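Local coordinates for protein similar to hydroxylamine oxidoreductase (Kuenenia stuttgartiensis, PDB 6H5L) that probably works as a multiheme c-type reductase, passing electrons along its bound hemes within a large complex of an anammox bacterium, at residues Thr306-Leu312 with Phe371-Thr375; Ala377-Gln381 with Tyr460-Trp464. All blocks are in the same frame, centred on the assembly; numbering follows the deposited sequence.

Interaction 1 of 2, residues Thr306-Leu312 with Phe371-Thr375; sequences TVPPSNL and FQAHT
Pro309 overlaps the imidazole of His374: its CD stands 3.5 Å from the centroid of the His374 ring and 11° off the ring normal, which meets the definition of a CH-pi contact over the face. The wider setting is a loop-on-helix packing, in which the irregular run 306-312, between strand 291-292 and helix 337-350, lies along helix 356-389. The family is that of multiheme cytochromes with hydroxylamine oxidoreductase-like architecture. The same imidazole also meets the loop backbone. Thr306 O approaches its edge near the ring plane, 3.6 Å from His374 NE2. Val307 O is 3.4 Å from His374 NE2, yet the angle is too poor for a hydrogen bond. His374 ND1 makes a weak hydrogen bond to Met370 O, one turn earlier in the helix. Swapping His374 for an alanine would probably open a gap beneath Pro309 CD and the Thr306-Pro308 backbone, and leave Met370 O without that weak bond.

Phe371 takes the other end of the loop. Its CG lies anti to the carbonyl carbon (chi1 -75°), carrying the ring up to Pro309, whose CB is 4.1 Å from Phe371 CE1 at the ring edge. Asn311 OD1 reaches the same edge, with amide and ring planes 75° apart; that amide is fixed by hydrogen bonds to Asp333 and Ile334. Trp302 meets Phe371 edge-to-face. Leu312 bridges to the next turn of the helix: Leu312 CG lies 4.2 Å from Phe371 CD1 and Leu312 CD1 3.6 Å from Thr375 OG1. That hydroxyl donates to Phe371 O, with OG1 and O 2.8 Å apart, while Thr375 N reaches the same Phe371 O from the opposite face of its carbonyl plane.

Interaction 2 of 2, residues Ala377-Gln381 with Tyr460-Trp464; sequences ADQAQ and YNRLW
Ala380 CB sits between two side chains of the partner helix, 3.8 Å from Tyr460 CD1 and 3.7 Å from Leu463 CD1, one of the two leucine branches. One turn earlier the other leucine branch takes Ala377, whose CB lies 3.8 Å from Leu463 CD2; Ala377 CB also meets Trp464 CB at 4.2 Å. Two alanines on one side therefore receive the larger side chains of the other. Helices 356-389 and 455-476 form an antiparallel helix pair here, the short segments running at 169° with their axes 10.0 Å apart. A third helix, 480-513, packs against the pair: its Ile498 touches Ala380 and Tyr460, and its Met491 touches Leu463.

The polar part belongs to Gln381. Tyr460 has CG anti to its backbone N (chi1 173°), and the ring spans the interface until OH donates a hydrogen bond to Gln381 OE1. The modelled OH-OE1 separation, 2.3 Å, is doubtfully short at this resolution. Ring and side-chain amide planes stand 63° apart. The backbone N of Gln381 lies over one face of the Tyr460 ring. The side-chain NE2 of Gln381 hydrogen-bonds Glu385 OE1.

Both contacts use helix 356-389, and their centres are 11 Å apart. Interaction 1 lays a loop along this helix; interaction 2, starting two residues after 371-375 ends, sets the next turn against helix 455-476. They touch directly through Thr306 CG2 and Trp464 CZ3, 3.7 Å apart, so the loop also meets the second helix. Lys468 joins them again: its side chain touches His374 and Ala377, and its NZ hydrogen-bonds Trp464 O. The side chain of Thr306 is about 6 Å from a bound heme c, and that of Trp464 about 8 Å.

Interaction 1 of 2, residues Thr306-Leu312 with Phe371-Thr375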
loop_
_atom_site.group_PDB
_atom_site.type_symbol
_atom_site.label_atom_id
_atom_site.label_comp_id
_atom_site.label_asym_id
_atom_site.label_seq_id
_atom_site.Cartn_x
_atom_site.Cartn_y
_atom_site.Cartn_z
ATOM N N THR A 306 52.429 -15.589 -17.470
ATOM C CA THR A 306 53.360 -16.574 -18.005
ATOM C C THR A 306 54.483 -15.950 -18.819
ATOM O O THR A 306 55.630 -16.394 -18.717
ATOM C CB THR A 306 52.613 -17.587 -18.876
ATOM O OG1 THR A 306 51.907 -16.896 -19.914
ATOM C CG2 THR A 306 51.624 -18.377 -18.038
ATOM N N VAL A 307 54.182 -14.939 -19.623
ATOM C CA VAL A 307 55.207 -14.336 -20.483
ATOM C C VAL A 307 56.212 -13.586 -19.616
ATOM O O VAL A 307 55.810 -12.738 -18.800
ATOM C CB VAL A 307 54.561 -13.406 -21.510
ATOM C CG1 VAL A 307 55.632 -12.679 -22.304
ATOM C CG2 VAL A 307 53.650 -14.198 -22.440
ATOM N N PRO A 308 57.507 -13.859 -19.742
ATOM C CA PRO A 308 58.495 -13.198 -18.883
ATOM C C PRO A 308 58.594 -11.718 -19.201
ATOM O O PRO A 308 58.532 -11.320 -20.374
ATOM C CB PRO A 308 59.807 -13.925 -19.225
ATOM C CG PRO A 308 59.394 -15.185 -19.937
ATOM C CD PRO A 308 58.132 -14.833 -20.651
ATOM N N PRO A 309 58.747 -10.867 -18.190
ATOM C CA PRO A 309 58.973 -9.441 -18.451
ATOM C C PRO A 309 60.396 -9.178 -18.924
ATOM O O PRO A 309 61.348 -9.837 -18.497
ATOM C CB PRO A 309 58.714 -8.788 -17.087
ATOM C CG PRO A 309 59.040 -9.861 -16.099
ATOM C CD PRO A 309 58.609 -11.151 -16.749
ATOM N N SER A 310 60.531 -8.193 -19.821
ATOM C CA SER A 310 61.839 -7.812 -20.345
ATOM C C SER A 310 62.679 -7.033 -19.342
ATOM O O SER A 310 63.861 -6.786 -19.607
ATOM C CB SER A 310 61.684 -6.976 -21.618
ATOM O OG SER A 310 61.091 -5.716 -21.341
ATOM N N ASN A 311 62.102 -6.640 -18.209
ATOM C CA ASN A 311 62.796 -5.842 -17.211
ATOM C C ASN A 311 63.596 -6.694 -16.232
ATOM O O ASN A 311 63.965 -6.204 -15.158
ATOM C CB ASN A 311 61.795 -4.968 -16.452
ATOM C CG ASN A 311 60.736 -4.373 -17.362
ATOM O OD1 ASN A 311 59.636 -4.912 -17.484
ATOM N ND2 ASN A 311 61.063 -3.259 -18.008
ATOM N N LEU A 312 63.868 -7.952 -16.571
ATOM C CA LEU A 312 64.618 -8.848 -15.706
ATOM C C LEU A 312 65.766 -9.484 -16.474
ATOM O O LEU A 312 65.687 -9.693 -17.689
ATOM C CB LEU A 312 63.727 -9.952 -15.114
ATOM C CG LEU A 312 62.779 -9.553 -13.984
ATOM C CD1 LEU A 312 61.994 -10.762 -13.494
ATOM C CD2 LEU A 312 63.550 -8.912 -12.842
ATOM N N PHE A 371 57.761 -9.500 -10.433
ATOM C CA PHE A 371 59.196 -9.501 -10.703
ATOM C C PHE A 371 59.903 -10.583 -9.897
ATOM O O PHE A 371 60.739 -11.324 -10.427
ATOM C CB PHE A 371 59.787 -8.123 -10.402
ATOM C CG PHE A 371 59.457 -7.082 -11.434
ATOM C CD1 PHE A 371 59.431 -7.406 -12.780
ATOM C CD2 PHE A 371 59.166 -5.781 -11.058
ATOM C CE1 PHE A 371 59.127 -6.451 -13.732
ATOM C CE2 PHE A 371 58.858 -4.822 -12.007
ATOM C CZ PHE A 371 58.839 -5.158 -13.345
ATOM N N GLN A 372 59.574 -10.695 -8.607
ATOM C CA GLN A 372 60.214 -11.709 -7.777
ATOM C C GLN A 372 59.684 -13.104 -8.089
ATOM O O GLN A 372 60.416 -14.089 -7.941
ATOM C CB GLN A 372 60.029 -11.372 -6.294
ATOM C CG GLN A 372 58.594 -11.412 -5.790
ATOM C CD GLN A 372 58.184 -12.790 -5.308
ATOM O OE1 GLN A 372 58.946 -13.473 -4.623
ATOM N NE2 GLN A 372 56.977 -13.210 -5.671
ATOM N N ALA A 373 58.427 -13.209 -8.526
ATOM C CA ALA A 373 57.883 -14.515 -8.883
ATOM C C ALA A 373 58.497 -15.033 -10.178
ATOM O O ALA A 373 58.867 -16.212 -10.268
ATOM C CB ALA A 373 56.360 -14.442 -8.996
ATOM N N HIS A 374 58.620 -14.169 -11.192
ATOM C CA HIS A 374 59.321 -14.564 -12.410
ATOM C C HIS A 374 60.789 -14.860 -12.148
ATOM O O HIS A 374 61.362 -15.741 -12.798
ATOM C CB HIS A 374 59.181 -13.479 -13.479
ATOM C CG HIS A 374 58.004 -13.670 -14.384
ATOM N ND1 HIS A 374 56.855 -12.917 -14.288
ATOM C CD2 HIS A 374 57.799 -14.536 -15.402
ATOM C CE1 HIS A 374 55.993 -13.309 -15.208
ATOM N NE2 HIS A 374 56.542 -14.292 -15.898
ATOM N N THR A 375 61.408 -14.134 -11.217
ATOM C CA THR A 375 62.771 -14.455 -10.813
ATOM C C THR A 375 62.837 -15.837 -10.177
ATOM O O THR A 375 63.746 -16.622 -10.472
ATOM C CB THR A 375 63.303 -13.393 -9.842
ATOM O OG1 THR A 375 63.446 -12.142 -10.532
ATOM C CG2 THR A 375 64.650 -13.810 -9.260
#

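Interaction 2 of 2, residues Ala377-Gln381 with Tyr460-Trp464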
loop_
_atom_site.group_PDB
_atom_site.type_symbol
_atom_site.label_atom_id
_atom_site.label_comp_id
_atom_site.label_asym_id
_atom_site.label_seq_id
_atom_site.Cartn_x
_atom_site.Cartn_y
_atom_site.Cartn_z
ATOM N N ALA A 377 60.825 -18.338 -10.698
ATOM C CA ALA A 377 60.623 -19.338 -11.739
ATOM C C ALA A 377 61.871 -19.507 -12.596
ATOM O O ALA A 377 62.206 -20.627 -13.001
ATOM C CB ALA A 377 59.422 -18.958 -12.604
ATOM N N ASP A 378 62.576 -18.409 -12.878
ATOM C CA ASP A 378 63.803 -18.498 -13.663
ATOM C C ASP A 378 64.875 -19.297 -12.931
ATOM O O ASP A 378 65.611 -20.071 -13.553
ATOM C CB ASP A 378 64.310 -17.096 -13.998
ATOM C CG ASP A 378 65.732 -17.102 -14.525
ATOM O OD1 ASP A 378 65.965 -17.686 -15.604
ATOM O OD2 ASP A 378 66.615 -16.522 -13.858
ATOM N N GLN A 379 64.979 -19.123 -11.612
ATOM C CA GLN A 379 65.957 -19.885 -10.843
ATOM C C GLN A 379 65.640 -21.374 -10.873
ATOM O O GLN A 379 66.550 -22.210 -10.933
ATOM C CB GLN A 379 66.007 -19.369 -9.405
ATOM C CG GLN A 379 66.571 -17.962 -9.276
ATOM C CD GLN A 379 66.224 -17.306 -7.953
ATOM O OE1 GLN A 379 65.257 -17.684 -7.292
ATOM N NE2 GLN A 379 67.013 -16.311 -7.562
ATOM N N ALA A 380 64.354 -21.726 -10.827
ATOM C CA ALA A 380 63.972 -23.132 -10.915
ATOM C C ALA A 380 64.251 -23.695 -12.302
ATOM O O ALA A 380 64.662 -24.853 -12.436
ATOM C CB ALA A 380 62.495 -23.299 -10.557
ATOM N N GLN A 381 64.034 -22.892 -13.348
ATOM C CA GLN A 381 64.310 -23.358 -14.703
ATOM C C GLN A 381 65.803 -23.555 -14.935
ATOM O O GLN A 381 66.196 -24.426 -15.719
ATOM C CB GLN A 381 63.732 -22.379 -15.725
ATOM C CG GLN A 381 63.759 -22.891 -17.157
ATOM C CD GLN A 381 63.016 -21.985 -18.121
ATOM O OE1 GLN A 381 61.950 -21.458 -17.801
ATOM N NE2 GLN A 381 63.579 -21.796 -19.308
ATOM N N TYR A 460 58.425 -27.987 -12.230
ATOM C CA TYR A 460 58.625 -26.611 -12.669
ATOM C C TYR A 460 57.396 -26.080 -13.395
ATOM O O TYR A 460 57.024 -24.913 -13.228
ATOM C CB TYR A 460 59.860 -26.516 -13.565
ATOM C CG TYR A 460 60.037 -25.158 -14.200
ATOM C CD1 TYR A 460 60.082 -24.009 -13.422
ATOM C CD2 TYR A 460 60.163 -25.023 -15.576
ATOM C CE1 TYR A 460 60.241 -22.763 -13.997
ATOM C CE2 TYR A 460 60.326 -23.781 -16.159
ATOM C CZ TYR A 460 60.363 -22.654 -15.365
ATOM O OH TYR A 460 60.525 -21.414 -15.940
ATOM N N ASN A 461 56.754 -26.924 -14.207
ATOM C CA ASN A 461 55.539 -26.509 -14.901
ATOM C C ASN A 461 54.472 -26.049 -13.914
ATOM O O ASN A 461 53.821 -25.020 -14.121
ATOM C CB ASN A 461 55.013 -27.651 -15.770
ATOM C CG ASN A 461 55.770 -27.787 -17.075
ATOM O OD1 ASN A 461 56.415 -26.845 -17.532
ATOM N ND2 ASN A 461 55.687 -28.963 -17.687
ATOM N N ARG A 462 54.281 -26.802 -12.829
ATOM C CA ARG A 462 53.329 -26.378 -11.808
ATOM C C ARG A 462 53.787 -25.108 -11.104
ATOM O O ARG A 462 52.953 -24.348 -10.596
ATOM C CB ARG A 462 53.101 -27.500 -10.798
ATOM C CG ARG A 462 52.217 -28.630 -11.311
ATOM C CD ARG A 462 51.934 -29.657 -10.227
ATOM N NE ARG A 462 53.139 -30.372 -9.825
ATOM C CZ ARG A 462 53.600 -31.457 -10.438
ATOM N NH1 ARG A 462 52.952 -31.952 -11.485
ATOM N NH2 ARG A 462 54.705 -32.049 -10.006
ATOM N N LEU A 463 55.097 -24.859 -11.063
ATOM C CA LEU A 463 55.596 -23.642 -10.430
ATOM C C LEU A 463 55.194 -22.405 -11.226
ATOM O O LEU A 463 54.651 -21.446 -10.665
ATOM C CB LEU A 463 57.117 -23.720 -10.270
ATOM C CG LEU A 463 57.826 -22.711 -9.361
ATOM C CD1 LEU A 463 59.147 -23.280 -8.872
ATOM C CD2 LEU A 463 58.066 -21.380 -10.061
ATOM N N TRP A 464 55.449 -22.406 -12.535
ATOM C CA TRP A 464 55.242 -21.204 -13.332
ATOM C C TRP A 464 53.873 -21.132 -13.996
ATOM O O TRP A 464 53.450 -20.037 -14.381
ATOM C CB TRP A 464 56.338 -21.075 -14.402
ATOM C CG TRP A 464 56.258 -22.072 -15.523
ATOM C CD1 TRP A 464 56.902 -23.272 -15.601
ATOM C CD2 TRP A 464 55.511 -21.940 -16.737
ATOM N NE1 TRP A 464 56.590 -23.902 -16.781
ATOM C CE2 TRP A 464 55.738 -23.104 -17.497
ATOM C CE3 TRP A 464 54.665 -20.953 -17.253
ATOM C CZ2 TRP A 464 55.148 -23.310 -18.742
ATOM C CZ3 TRP A 464 54.083 -21.158 -18.491
ATOM C CH2 TRP A 464 54.329 -22.325 -19.222
#